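Side-chain contacts in ATP-dependent protease subunit HslV (Trypanosoma brucei brucei, PDB 4HNZ), which hydrolyses proteins unfolded by its ATP-dependent partner HslU, acting as a proteasome-like mitochondrial protease that takes part in regulating levels of the DNA helicase PIF2: residues T1-V6 / V12-D17; K34-N39 / D52-M57; R73-L78 / L104-Q109; T114-G119 / A133-I138. All blocks are in the same frame, centred on the assembly; numbering follows the deposited sequence.

Interaction 1: residues T1-V6 / V12-D17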
loop_
_atom_site.group_PDB
_atom_site.type_symbol
_atom_site.label_atom_id
_atom_site.label_comp_id
_atom_site.label_asym_id
_atom_site.label_seq_id
_atom_site.Cartn_x
_atom_site.Cartn_y
_atom_site.Cartn_z
ATOM N N THR A 1 15.428 -3.871 -23.515
ATOM C CA THR A 1 15.529 -4.702 -24.726
ATOM C C THR A 1 14.769 -4.057 -25.838
ATOM O O THR A 1 13.743 -3.421 -25.608
ATOM C CB THR A 1 15.002 -6.121 -24.435
ATOM O OG1 THR A 1 15.896 -6.726 -23.512
ATOM C CG2 THR A 1 14.974 -6.972 -25.695
ATOM N N THR A 2 15.347 -4.177 -27.024
ATOM C CA THR A 2 14.714 -3.779 -28.271
ATOM C C THR A 2 14.894 -4.903 -29.268
ATOM O O THR A 2 16.015 -5.276 -29.583
ATOM C CB THR A 2 15.350 -2.515 -28.832
ATOM O OG1 THR A 2 15.345 -1.477 -27.825
ATOM C CG2 THR A 2 14.598 -2.044 -30.020
ATOM N N ILE A 3 13.774 -5.514 -29.678
ATOM C CA ILE A 3 13.733 -6.422 -30.750
ATOM C C ILE A 3 12.844 -5.787 -31.805
ATOM O O ILE A 3 11.713 -5.386 -31.510
ATOM C CB ILE A 3 13.097 -7.781 -30.379
ATOM C CG1 ILE A 3 13.605 -8.331 -29.069
ATOM C CG2 ILE A 3 13.326 -8.809 -31.478
ATOM C CD1 ILE A 3 15.044 -8.675 -29.079
ATOM N N LEU A 4 13.324 -5.754 -33.048
ATOM C CA LEU A 4 12.627 -5.091 -34.130
ATOM C C LEU A 4 12.673 -5.943 -35.358
ATOM O O LEU A 4 13.730 -6.488 -35.739
ATOM C CB LEU A 4 13.286 -3.771 -34.411
ATOM C CG LEU A 4 12.809 -3.074 -35.660
ATOM C CD1 LEU A 4 11.384 -2.606 -35.484
ATOM C CD2 LEU A 4 13.676 -1.878 -36.019
ATOM N N SER A 5 11.534 -6.070 -36.014
ATOM C CA SER A 5 11.445 -6.762 -37.305
ATOM C C SER A 5 10.851 -5.808 -38.334
ATOM O O SER A 5 9.840 -5.173 -38.083
ATOM C CB SER A 5 10.532 -7.988 -37.186
ATOM O OG SER A 5 10.376 -8.635 -38.446
ATOM N N VAL A 6 11.465 -5.733 -39.509
ATOM C CA VAL A 6 10.945 -4.967 -40.624
ATOM C C VAL A 6 10.900 -5.824 -41.901
ATOM O O VAL A 6 11.893 -6.432 -42.261
ATOM C CB VAL A 6 11.879 -3.789 -40.939
ATOM C CG1 VAL A 6 11.330 -2.960 -42.064
ATOM C CG2 VAL A 6 12.097 -2.937 -39.685
ATOM N N VAL A 12 12.827 -9.710 -45.054
ATOM C CA VAL A 12 12.466 -9.394 -43.679
ATOM C C VAL A 12 13.740 -9.474 -42.822
ATOM O O VAL A 12 14.549 -10.401 -42.974
ATOM C CB VAL A 12 11.323 -10.302 -43.134
ATOM C CG1 VAL A 12 11.736 -11.768 -43.075
ATOM C CG2 VAL A 12 10.879 -9.841 -41.780
ATOM N N VAL A 13 13.913 -8.512 -41.940
ATOM C CA VAL A 13 15.041 -8.557 -41.042
ATOM C C VAL A 13 14.523 -8.549 -39.616
ATOM O O VAL A 13 13.410 -8.110 -39.340
ATOM C CB VAL A 13 16.030 -7.388 -41.272
ATOM C CG1 VAL A 13 16.512 -7.345 -42.727
ATOM C CG2 VAL A 13 15.383 -6.063 -40.908
ATOM N N LEU A 14 15.339 -9.102 -38.728
ATOM C CA LEU A 14 15.071 -9.187 -37.314
ATOM C C LEU A 14 16.334 -8.794 -36.614
ATOM O O LEU A 14 17.391 -9.337 -36.866
ATOM C CB LEU A 14 14.658 -10.614 -36.932
ATOM C CG LEU A 14 14.284 -10.812 -35.466
ATOM C CD1 LEU A 14 12.994 -10.095 -35.133
ATOM C CD2 LEU A 14 14.115 -12.306 -35.112
ATOM N N LEU A 15 16.202 -7.808 -35.735
ATOM C CA LEU A 15 17.327 -7.269 -35.061
ATOM C C LEU A 15 17.030 -7.251 -33.571
ATOM O O LEU A 15 15.894 -6.981 -33.177
ATOM C CB LEU A 15 17.592 -5.829 -35.483
ATOM C CG LEU A 15 18.434 -5.649 -36.735
ATOM C CD1 LEU A 15 17.600 -6.090 -37.930
ATOM C CD2 LEU A 15 18.878 -4.194 -36.913
ATOM N N GLY A 16 18.060 -7.460 -32.766
ATOM C CA GLY A 16 17.960 -7.345 -31.316
ATOM C C GLY A 16 19.207 -6.774 -30.695
ATOM O O GLY A 16 20.307 -6.998 -31.178
ATOM N N ASP A 17 19.027 -6.045 -29.627
ATOM C CA ASP A 17 20.187 -5.513 -28.932
ATOM C C ASP A 17 20.817 -6.635 -28.081
ATOM O O ASP A 17 20.310 -7.748 -28.039
ATOM C CB ASP A 17 19.836 -4.269 -28.118
ATOM C CG ASP A 17 19.259 -4.606 -26.775
ATOM O OD1 ASP A 17 18.171 -5.265 -26.748
ATOM O OD2 ASP A 17 19.878 -4.242 -25.732
#

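Interaction 2: residues K34-N39 / D52-M57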
loop_
_atom_site.group_PDB
_atom_site.type_symbol
_atom_site.label_atom_id
_atom_site.label_comp_id
_atom_site.label_asym_id
_atom_site.label_seq_id
_atom_site.Cartn_x
_atom_site.Cartn_y
_atom_site.Cartn_z
ATOM N N LYS A 34 19.998 -12.263 -28.458
ATOM C CA LYS A 34 18.586 -12.398 -28.142
ATOM C C LYS A 34 17.786 -12.939 -29.330
ATOM O O LYS A 34 16.557 -12.949 -29.287
ATOM C CB LYS A 34 18.007 -11.038 -27.709
ATOM C CG LYS A 34 18.639 -10.499 -26.458
ATOM C CD LYS A 34 18.119 -9.141 -26.115
ATOM C CE LYS A 34 18.934 -8.577 -24.961
ATOM N NZ LYS A 34 18.605 -7.145 -24.725
ATOM N N LEU A 35 18.487 -13.415 -30.362
ATOM C CA LEU A 35 17.858 -14.033 -31.531
ATOM C C LEU A 35 18.216 -15.492 -31.595
ATOM O O LEU A 35 19.293 -15.883 -31.181
ATOM C CB LEU A 35 18.339 -13.371 -32.801
ATOM C CG LEU A 35 18.287 -11.840 -32.796
ATOM C CD1 LEU A 35 18.653 -11.330 -34.173
ATOM C CD2 LEU A 35 16.911 -11.337 -32.407
ATOM N N ARG A 36 17.315 -16.324 -32.081
ATOM C CA ARG A 36 17.643 -17.716 -32.309
ATOM C C ARG A 36 17.107 -18.126 -33.657
ATOM O O ARG A 36 16.032 -17.672 -34.090
ATOM C CB ARG A 36 17.046 -18.599 -31.232
ATOM C CG ARG A 36 17.611 -18.427 -29.837
ATOM C CD ARG A 36 19.064 -18.876 -29.697
ATOM N NE ARG A 36 19.489 -18.763 -28.283
ATOM C CZ ARG A 36 19.850 -17.627 -27.662
ATOM N NH1 ARG A 36 19.884 -16.459 -28.299
ATOM N NH2 ARG A 36 20.189 -17.654 -26.384
ATOM N N ARG A 37 17.889 -18.929 -34.331
ATOM C CA ARG A 37 17.497 -19.548 -35.558
ATOM C C ARG A 37 16.840 -20.844 -35.089
ATOM O O ARG A 37 17.486 -21.638 -34.457
ATOM C CB ARG A 37 18.768 -19.843 -36.350
ATOM C CG ARG A 37 18.578 -20.306 -37.784
ATOM C CD ARG A 37 18.846 -19.185 -38.766
ATOM N NE ARG A 37 18.116 -19.397 -40.011
ATOM C CZ ARG A 37 17.980 -18.488 -40.967
ATOM N NH1 ARG A 37 18.535 -17.281 -40.858
ATOM N NH2 ARG A 37 17.271 -18.780 -42.044
ATOM N N ILE A 38 15.545 -21.067 -35.307
ATOM C CA ILE A 38 15.006 -22.393 -34.912
ATOM C C ILE A 38 15.010 -23.411 -36.060
ATOM O O ILE A 38 15.021 -24.592 -35.817
ATOM C CB ILE A 38 13.642 -22.333 -34.201
ATOM C CG1 ILE A 38 12.517 -21.973 -35.144
ATOM C CG2 ILE A 38 13.716 -21.345 -33.027
ATOM C CD1 ILE A 38 11.284 -21.552 -34.355
ATOM N N ASN A 39 14.924 -22.950 -37.296
ATOM C CA ASN A 39 15.235 -23.792 -38.452
ATOM C C ASN A 39 15.616 -22.854 -39.581
ATOM O O ASN A 39 15.786 -21.658 -39.339
ATOM C CB ASN A 39 14.072 -24.744 -38.828
ATOM C CG ASN A 39 12.779 -24.014 -39.204
ATOM O OD1 ASN A 39 12.759 -23.065 -39.988
ATOM N ND2 ASN A 39 11.679 -24.470 -38.630
ATOM N N ASP A 52 13.580 -18.057 -19.243
ATOM C CA ASP A 52 12.152 -17.840 -19.514
ATOM C C ASP A 52 11.929 -17.949 -20.990
ATOM O O ASP A 52 11.047 -18.648 -21.432
ATOM C CB ASP A 52 11.663 -16.485 -19.008
ATOM C CG ASP A 52 11.501 -16.454 -17.516
ATOM O OD1 ASP A 52 12.236 -17.183 -16.779
ATOM O OD2 ASP A 52 10.659 -15.667 -17.047
ATOM N N ALA A 53 12.781 -17.293 -21.755
ATOM C CA ALA A 53 12.599 -17.229 -23.187
ATOM C C ALA A 53 12.821 -18.544 -23.848
ATOM O O ALA A 53 12.091 -18.924 -24.752
ATOM C CB ALA A 53 13.518 -16.161 -23.794
ATOM N N ILE A 54 13.836 -19.249 -23.412
ATOM C CA ILE A 54 14.146 -20.552 -23.967
ATOM C C ILE A 54 13.068 -21.569 -23.670
ATOM O O ILE A 54 12.743 -22.405 -24.523
ATOM C CB ILE A 54 15.544 -21.029 -23.511
ATOM C CG1 ILE A 54 16.602 -20.197 -24.266
ATOM C CG2 ILE A 54 15.759 -22.509 -23.786
ATOM C CD1 ILE A 54 18.044 -20.534 -23.905
ATOM N N SER A 55 12.514 -21.522 -22.478
ATOM C CA SER A 55 11.447 -22.426 -22.161
ATOM C C SER A 55 10.297 -22.179 -23.133
ATOM O O SER A 55 9.647 -23.143 -23.567
ATOM C CB SER A 55 10.997 -22.243 -20.710
ATOM O OG SER A 55 12.020 -22.563 -19.785
ATOM N N LEU A 56 9.992 -20.904 -23.424
ATOM C CA LEU A 56 8.867 -20.613 -24.310
ATOM C C LEU A 56 9.190 -20.921 -25.752
ATOM O O LEU A 56 8.328 -21.403 -26.489
ATOM C CB LEU A 56 8.418 -19.181 -24.186
ATOM C CG LEU A 56 7.766 -18.914 -22.842
ATOM C CD1 LEU A 56 7.840 -17.425 -22.556
ATOM C CD2 LEU A 56 6.331 -19.391 -22.794
ATOM N N MET A 57 10.440 -20.715 -26.156
ATOM C CA MET A 57 10.889 -21.151 -27.476
ATOM C C MET A 57 10.720 -22.655 -27.672
ATOM O O MET A 57 10.270 -23.084 -28.733
ATOM C CB MET A 57 12.318 -20.728 -27.750
ATOM C CG MET A 57 12.351 -19.240 -27.981
ATOM S SD MET A 57 13.898 -18.463 -28.472
ATOM C CE MET A 57 14.710 -18.179 -26.875
#

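Interaction 3: residues R73-L78 / L104-Q109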
loop_
_atom_site.group_PDB
_atom_site.type_symbol
_atom_site.label_atom_id
_atom_site.label_comp_id
_atom_site.label_asym_id
_atom_site.label_seq_id
_atom_site.Cartn_x
_atom_site.Cartn_y
_atom_site.Cartn_z
ATOM N N ARG A 73 -0.990 -20.376 -36.603
ATOM C CA ARG A 73 -1.704 -21.271 -35.732
ATOM C C ARG A 73 -0.813 -21.762 -34.581
ATOM O O ARG A 73 -1.255 -21.874 -33.449
ATOM C CB ARG A 73 -2.255 -22.455 -36.490
ATOM C CG ARG A 73 -3.467 -23.069 -35.814
ATOM C CD ARG A 73 -3.325 -24.580 -35.693
ATOM N NE ARG A 73 -4.538 -25.368 -35.910
ATOM C CZ ARG A 73 -5.032 -25.661 -37.117
ATOM N NH1 ARG A 73 -6.111 -26.433 -37.224
ATOM N NH2 ARG A 73 -4.480 -25.142 -38.214
ATOM N N ALA A 74 0.450 -22.043 -34.870
ATOM C CA ALA A 74 1.401 -22.432 -33.854
ATOM C C ALA A 74 1.550 -21.345 -32.742
ATOM O O ALA A 74 1.568 -21.634 -31.569
ATOM C CB ALA A 74 2.753 -22.746 -34.489
ATOM N N ALA A 75 1.683 -20.111 -33.173
ATOM C CA ALA A 75 1.780 -19.005 -32.278
ATOM C C ALA A 75 0.550 -18.922 -31.377
ATOM O O ALA A 75 0.691 -18.783 -30.176
ATOM C CB ALA A 75 1.975 -17.701 -33.054
ATOM N N VAL A 76 -0.636 -18.981 -31.961
ATOM C CA VAL A 76 -1.846 -18.912 -31.196
ATOM C C VAL A 76 -1.937 -20.084 -30.235
ATOM O O VAL A 76 -2.322 -19.896 -29.079
ATOM C CB VAL A 76 -3.071 -18.870 -32.102
ATOM C CG1 VAL A 76 -4.344 -19.018 -31.289
ATOM C CG2 VAL A 76 -3.092 -17.548 -32.825
ATOM N N GLU A 77 -1.556 -21.274 -30.665
ATOM C CA GLU A 77 -1.602 -22.434 -29.741
ATOM C C GLU A 77 -0.618 -22.249 -28.610
ATOM O O GLU A 77 -0.905 -22.598 -27.469
ATOM C CB GLU A 77 -1.302 -23.725 -30.451
ATOM C CG GLU A 77 -2.398 -24.142 -31.418
ATOM C CD GLU A 77 -3.724 -24.416 -30.732
ATOM O OE1 GLU A 77 -3.753 -24.912 -29.578
ATOM O OE2 GLU A 77 -4.753 -24.089 -31.351
ATOM N N LEU A 78 0.541 -21.692 -28.927
ATOM C CA LEU A 78 1.519 -21.383 -27.892
ATOM C C LEU A 78 0.942 -20.394 -26.866
ATOM O O LEU A 78 1.004 -20.624 -25.685
ATOM C CB LEU A 78 2.778 -20.776 -28.472
ATOM C CG LEU A 78 3.681 -20.311 -27.330
ATOM C CD1 LEU A 78 4.415 -21.459 -26.705
ATOM C CD2 LEU A 78 4.669 -19.264 -27.807
ATOM N N LEU A 104 4.974 -12.698 -36.289
ATOM C CA LEU A 104 4.089 -12.597 -35.145
ATOM C C LEU A 104 4.819 -12.178 -33.897
ATOM O O LEU A 104 5.895 -12.648 -33.592
ATOM C CB LEU A 104 3.444 -13.947 -34.812
ATOM C CG LEU A 104 2.595 -14.397 -35.953
ATOM C CD1 LEU A 104 3.229 -15.609 -36.574
ATOM C CD2 LEU A 104 1.177 -14.705 -35.488
ATOM N N GLU A 105 4.110 -11.413 -33.110
ATOM C CA GLU A 105 4.534 -11.061 -31.821
ATOM C C GLU A 105 3.585 -11.741 -30.817
ATOM O O GLU A 105 2.358 -11.711 -30.951
ATOM C CB GLU A 105 4.495 -9.528 -31.699
ATOM C CG GLU A 105 4.394 -8.991 -30.288
ATOM C CD GLU A 105 4.172 -7.459 -30.246
ATOM O OE1 GLU A 105 4.250 -6.799 -31.333
ATOM O OE2 GLU A 105 3.939 -6.938 -29.101
ATOM N N ILE A 106 4.191 -12.329 -29.793
ATOM C CA ILE A 106 3.463 -12.983 -28.725
ATOM C C ILE A 106 3.953 -12.487 -27.374
ATOM O O ILE A 106 5.120 -12.505 -27.117
ATOM C CB ILE A 106 3.689 -14.486 -28.777
ATOM C CG1 ILE A 106 3.480 -14.975 -30.170
ATOM C CG2 ILE A 106 2.723 -15.166 -27.833
ATOM C CD1 ILE A 106 4.149 -16.316 -30.436
ATOM N N ASP A 107 3.034 -12.072 -26.499
ATOM C CA ASP A 107 3.401 -11.658 -25.125
ATOM C C ASP A 107 2.720 -12.446 -24.045
ATOM O O ASP A 107 1.808 -13.259 -24.310
ATOM C CB ASP A 107 3.235 -10.135 -24.965
ATOM C CG ASP A 107 1.815 -9.667 -24.989
ATOM O OD1 ASP A 107 0.870 -10.424 -24.646
ATOM O OD2 ASP A 107 1.647 -8.525 -25.436
ATOM N N GLY A 108 3.119 -12.159 -22.805
ATOM C CA GLY A 108 2.581 -12.826 -21.610
ATOM C C GLY A 108 1.137 -12.509 -21.279
ATOM O O GLY A 108 0.528 -13.207 -20.484
ATOM N N GLN A 109 0.578 -11.454 -21.857
ATOM C CA GLN A 109 -0.834 -11.129 -21.673
ATOM C C GLN A 109 -1.684 -11.922 -22.654
ATOM O O GLN A 109 -2.899 -11.910 -22.548
ATOM C CB GLN A 109 -1.077 -9.642 -21.875
ATOM C CG GLN A 109 -0.930 -8.843 -20.617
ATOM C CD GLN A 109 0.439 -8.990 -20.023
ATOM O OE1 GLN A 109 0.591 -9.481 -18.918
ATOM N NE2 GLN A 109 1.474 -8.592 -20.789
#

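Interaction 4: residues T114-G119 / A133-I138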
loop_
_atom_site.group_PDB
_atom_site.type_symbol
_atom_site.label_atom_id
_atom_site.label_comp_id
_atom_site.label_asym_id
_atom_site.label_seq_id
_atom_site.Cartn_x
_atom_site.Cartn_y
_atom_site.Cartn_z
ATOM N N THR A 114 0.108 -9.423 -35.353
ATOM C CA THR A 114 0.728 -9.389 -36.651
ATOM C C THR A 114 0.847 -7.927 -37.071
ATOM O O THR A 114 0.088 -7.068 -36.592
ATOM C CB THR A 114 -0.149 -10.105 -37.690
ATOM O OG1 THR A 114 -1.426 -9.491 -37.679
ATOM C CG2 THR A 114 -0.305 -11.618 -37.314
ATOM N N PRO A 115 1.799 -7.633 -37.961
ATOM C CA PRO A 115 2.017 -6.216 -38.341
ATOM C C PRO A 115 0.893 -5.656 -39.165
ATOM O O PRO A 115 0.072 -6.386 -39.694
ATOM C CB PRO A 115 3.290 -6.288 -39.203
ATOM C CG PRO A 115 3.337 -7.682 -39.699
ATOM C CD PRO A 115 2.712 -8.544 -38.650
ATOM N N GLU A 116 0.856 -4.353 -39.282
ATOM C CA GLU A 116 0.034 -3.711 -40.309
ATOM C C GLU A 116 0.674 -3.919 -41.707
ATOM O O GLU A 116 1.681 -4.583 -41.845
ATOM C CB GLU A 116 -0.103 -2.189 -40.025
ATOM C CG GLU A 116 -0.443 -1.778 -38.589
ATOM C CD GLU A 116 -1.775 -2.319 -38.082
ATOM O OE1 GLU A 116 -2.661 -2.715 -38.889
ATOM O OE2 GLU A 116 -1.941 -2.363 -36.847
ATOM N N ALA A 117 0.138 -3.264 -42.713
ATOM C CA ALA A 117 0.697 -3.365 -44.027
ATOM C C ALA A 117 2.168 -2.891 -44.080
ATOM O O ALA A 117 2.915 -3.317 -44.938
ATOM C CB ALA A 117 -0.159 -2.582 -45.020
ATOM N N ASP A 118 2.591 -2.031 -43.156
ATOM C CA ASP A 118 3.960 -1.597 -43.167
ATOM C C ASP A 118 5.001 -2.674 -42.794
ATOM O O ASP A 118 6.180 -2.405 -42.873
ATOM C CB ASP A 118 4.117 -0.357 -42.279
ATOM C CG ASP A 118 3.851 -0.648 -40.807
ATOM O OD1 ASP A 118 3.969 -1.834 -40.354
ATOM O OD2 ASP A 118 3.486 0.311 -40.092
ATOM N N GLY A 119 4.582 -3.859 -42.370
ATOM C CA GLY A 119 5.527 -4.939 -42.079
ATOM C C GLY A 119 6.364 -4.806 -40.819
ATOM O O GLY A 119 7.333 -5.533 -40.629
ATOM N N ALA A 133 10.322 4.932 -35.265
ATOM C CA ALA A 133 11.346 5.335 -36.196
ATOM C C ALA A 133 11.223 4.534 -37.492
ATOM O O ALA A 133 11.366 5.115 -38.577
ATOM C CB ALA A 133 12.728 5.162 -35.585
ATOM N N ALA A 134 11.011 3.233 -37.410
ATOM C CA ALA A 134 10.917 2.444 -38.623
ATOM C C ALA A 134 9.730 2.861 -39.458
ATOM O O ALA A 134 9.792 2.878 -40.685
ATOM C CB ALA A 134 10.788 0.965 -38.307
ATOM N N ARG A 135 8.609 3.177 -38.816
ATOM C CA ARG A 135 7.460 3.657 -39.581
ATOM C C ARG A 135 7.715 4.915 -40.347
ATOM O O ARG A 135 7.067 5.185 -41.325
ATOM C CB ARG A 135 6.241 3.835 -38.666
ATOM C CG ARG A 135 5.586 2.499 -38.372
ATOM C CD ARG A 135 4.304 2.645 -37.583
ATOM N NE ARG A 135 3.664 1.356 -37.453
ATOM C CZ ARG A 135 2.711 1.072 -36.564
ATOM N NH1 ARG A 135 2.303 1.973 -35.680
ATOM N NH2 ARG A 135 2.187 -0.161 -36.533
ATOM N N ALA A 136 8.622 5.743 -39.841
ATOM C CA ALA A 136 8.910 7.018 -40.483
ATOM C C ALA A 136 9.651 6.783 -41.768
ATOM O O ALA A 136 9.552 7.581 -42.686
ATOM C CB ALA A 136 9.734 7.918 -39.567
ATOM N N LEU A 137 10.390 5.682 -41.809
ATOM C CA LEU A 137 11.221 5.375 -42.954
ATOM C C LEU A 137 10.644 4.325 -43.919
ATOM O O LEU A 137 11.179 4.156 -44.989
ATOM C CB LEU A 137 12.575 4.864 -42.484
ATOM C CG LEU A 137 13.419 5.857 -41.690
ATOM C CD1 LEU A 137 14.554 5.123 -41.026
ATOM C CD2 LEU A 137 13.947 6.965 -42.547
ATOM N N ILE A 138 9.570 3.627 -43.522
ATOM C CA ILE A 138 9.174 2.429 -44.237
ATOM C C ILE A 138 8.897 2.706 -45.715
ATOM O O ILE A 138 9.205 1.891 -46.594
ATOM C CB ILE A 138 7.952 1.742 -43.555
ATOM C CG1 ILE A 138 7.690 0.328 -44.150
ATOM C CG2 ILE A 138 6.676 2.620 -43.606
ATOM C CD1 ILE A 138 8.822 -0.661 -43.956
HETATM O O HOH W 1 -0.900 -0.442 -35.423
HETATM O O HOH W 2 2.764 -2.676 -37.959
#

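Interaction 1: residues T1-V6 / V12-D17
Thr2 and Asp17 bind each other at the end of the hairpin where the chain begins. The backbone N of Thr2 donates to Asp17 OD1 at 3.0 Å, almost straight (169°) yet from above the carboxylate plane, and Asp17 N returns a bond to Thr2 O. The carboxylate can reach there because CG of Asp17 sits between its own N and carbonyl carbon (chi1 83°). OD1 also forms a salt bridge with Lys34, whose NZ probably also hydrogen-bonds Thr1 OG1.

Packing is closest on the face of Ile3, Ser5 and Leu14. Leu14 CD1 touches both Ile3 CG2 (3.9 Å) and Ser5 CB (3.8 Å), while Ile3 CD1 rests 3.9 Å from the bare CA of Gly16. The face of Leu4, Val6, Val13 and Leu15 is looser across the strands, its nearest apolar pair being Val6 CB and Val13 CG2 at 4.2 Å; Leu4, Val13 and Leu15 also pack on helix 145-159. Thr1 alone is partly exposed, with CG2 3.8 Å from Asp17 OD1. An N-terminal threonine, catalytic by similarity, beside an aspartate-lysine pair is characteristic of proteasome-type N-terminal nucleophile hydrolases.

Interaction 2: residues K34-N39 / D52-M57
Arg36, on strand 35-39, lays the start of its side chain against the sulfur of Met57 on helix 50-66, and the two side chains cross at about a right angle. CB begins the contact, 4.2 Å from Met57 SD. CG comes closer, 4.0 Å from the same SD, and also lies 4.2 Å from Met57 CE, because the methionine chain bends at its last torsion and turns the methyl group along the arginine. At this point the arginine bends too (chi2 -67°), which takes CD and NE away from the sulfur, and neither touches the helix segment.

The guanidinium then divides its tasks. NH1 turns back to its own strand and donates to Leu35 O at 3.0 Å with a nearly straight bond (167°); the acceptor lies in the guanidinium plane, although NH1 itself stands above the plane of that carbonyl. A second bond from NH1 to Cys33 O helps to fix the rotation of the group. NH2 meets the helix at Ile54 CD1, an oblique and distant approach of 4.4 Å.

Phe46 of strand 42-48 touches both Arg36 and Met57, and Ile54 also packs on Lys80 of a neighbouring subunit. No hydrogen bond joins the segments, which implies a modest contact, probably resting on dispersion between the arginine methylenes, thioether and methyl groups, while the charged end is oriented by carbonyls on the strand's own side.

Interaction 3: residues R73-L78 / L104-Q109
Ala75 offers only a methyl group to strand 103-107, and the two larger side chains Leu104 and Ile106 close around it. Its CB lies 3.7 Å from Ile106 CD1 and 3.9 Å from Leu104 CD2, filling the notch between two residues two positions apart on the strand, whose side chains therefore point to the same side of the sheet. The reverse fit is made by Ile106: its CD1 enters the shallow hollow on the helix between Ala75 and Leu78, one turn apart, and reaches Leu78 CD2 at 4.0 Å. That placement follows from the isoleucine's extended outer torsion (chi2 159°), which pushes CD1 out as the foremost bump on the strand. Leu78 comes to it aslant, with one of its two methyls doing the touching.

The short segments run almost parallel, with 4° between their directions and 9.4 Å between their axes at closest approach. More of helix 71-84 closes the fit, with Ala79 and Trp82 against Ile106 and Leu71 and Thr72 against Leu104. Leu78 also packs on Leu95 of the adjacent strand 93-98. Beyond the strand, Gln109 O bonds Ser49 OG of a neighbouring subunit.

This is one helix-on-sheet layer of the alpha-beta-beta-alpha sandwich. All the touching atoms are aliphatic carbons of buried residues, and no hydrogen bond passes between the segments, so the contact is hydrophobic and depends on complementary shape.

Interaction 4: residues T114-G119 / A133-I138
Asp118 and Arg135 join a type I turn, Glu116 to Gly119, to the end of helix 127-137 in the alpha-beta-beta-alpha fold of the proteasome family. Their flat groups are tilted 41° against each other. Asp118 OD2 makes a salt bridge with Arg135 NE at 2.8 Å, a single-point contact whose hydrogen bond is weak because its angle is only 130°. The arginine reaches the turn by running extended from CG to NE, and OD2 therefore lies close to its methylenes as well.

Glu116 approaches the same guanidinium obliquely, with carbon in front: its CG is 3.7 Å from Arg135 NH2, and the carboxylate plane is turned 56° from the guanidinium. The two charged ends do not touch directly. Water 1 links them, donating to Glu116 OE2 at 2.6 Å and accepting from NH2. Water 2 lies in the guanidinium plane at its edge, 2.9 Å from Arg135 NH2, accepts from Glu116 N and lies 2.8 Å from Asp118 OD1.

Glu116 has its main partners elsewhere, since OE1 bonds Ser31 OG and OE2 bonds Ser30 N of a neighbouring subunit. Arg135 packs on Ile159 of another subunit, so the turn and the helix end both lie at subunit contacts. Ile138 adds a carbon contact: CG1 and CG2 both lie by Asp118 CB, and CD1 comes to 3.3 Å from the backbone oxygen Asp118 O.

Overall arrangement
From the N terminus, interaction 1 closes first, as a short hairpin. Interaction 2 then ties one of the two strands outermost in the other sheet within this chain to helix 50-66, interaction 3 brings helix 71-84 onto that same sheet, and interaction 4 closes the loop between 114-119 and helix 127-137. The four follow one another in series, neither nested nor crossed. In space four of the six pairs touch: Lys34 joins interaction 2 to interaction 1, Leu56 meets Leu78 between interactions 2 and 3, Leu104 meets Thr114 between 3 and 4, and Ile138 returns to Val6. Interactions 2 and 4 lie on opposite sides of the chain's centre, about 24 Å apart between centres.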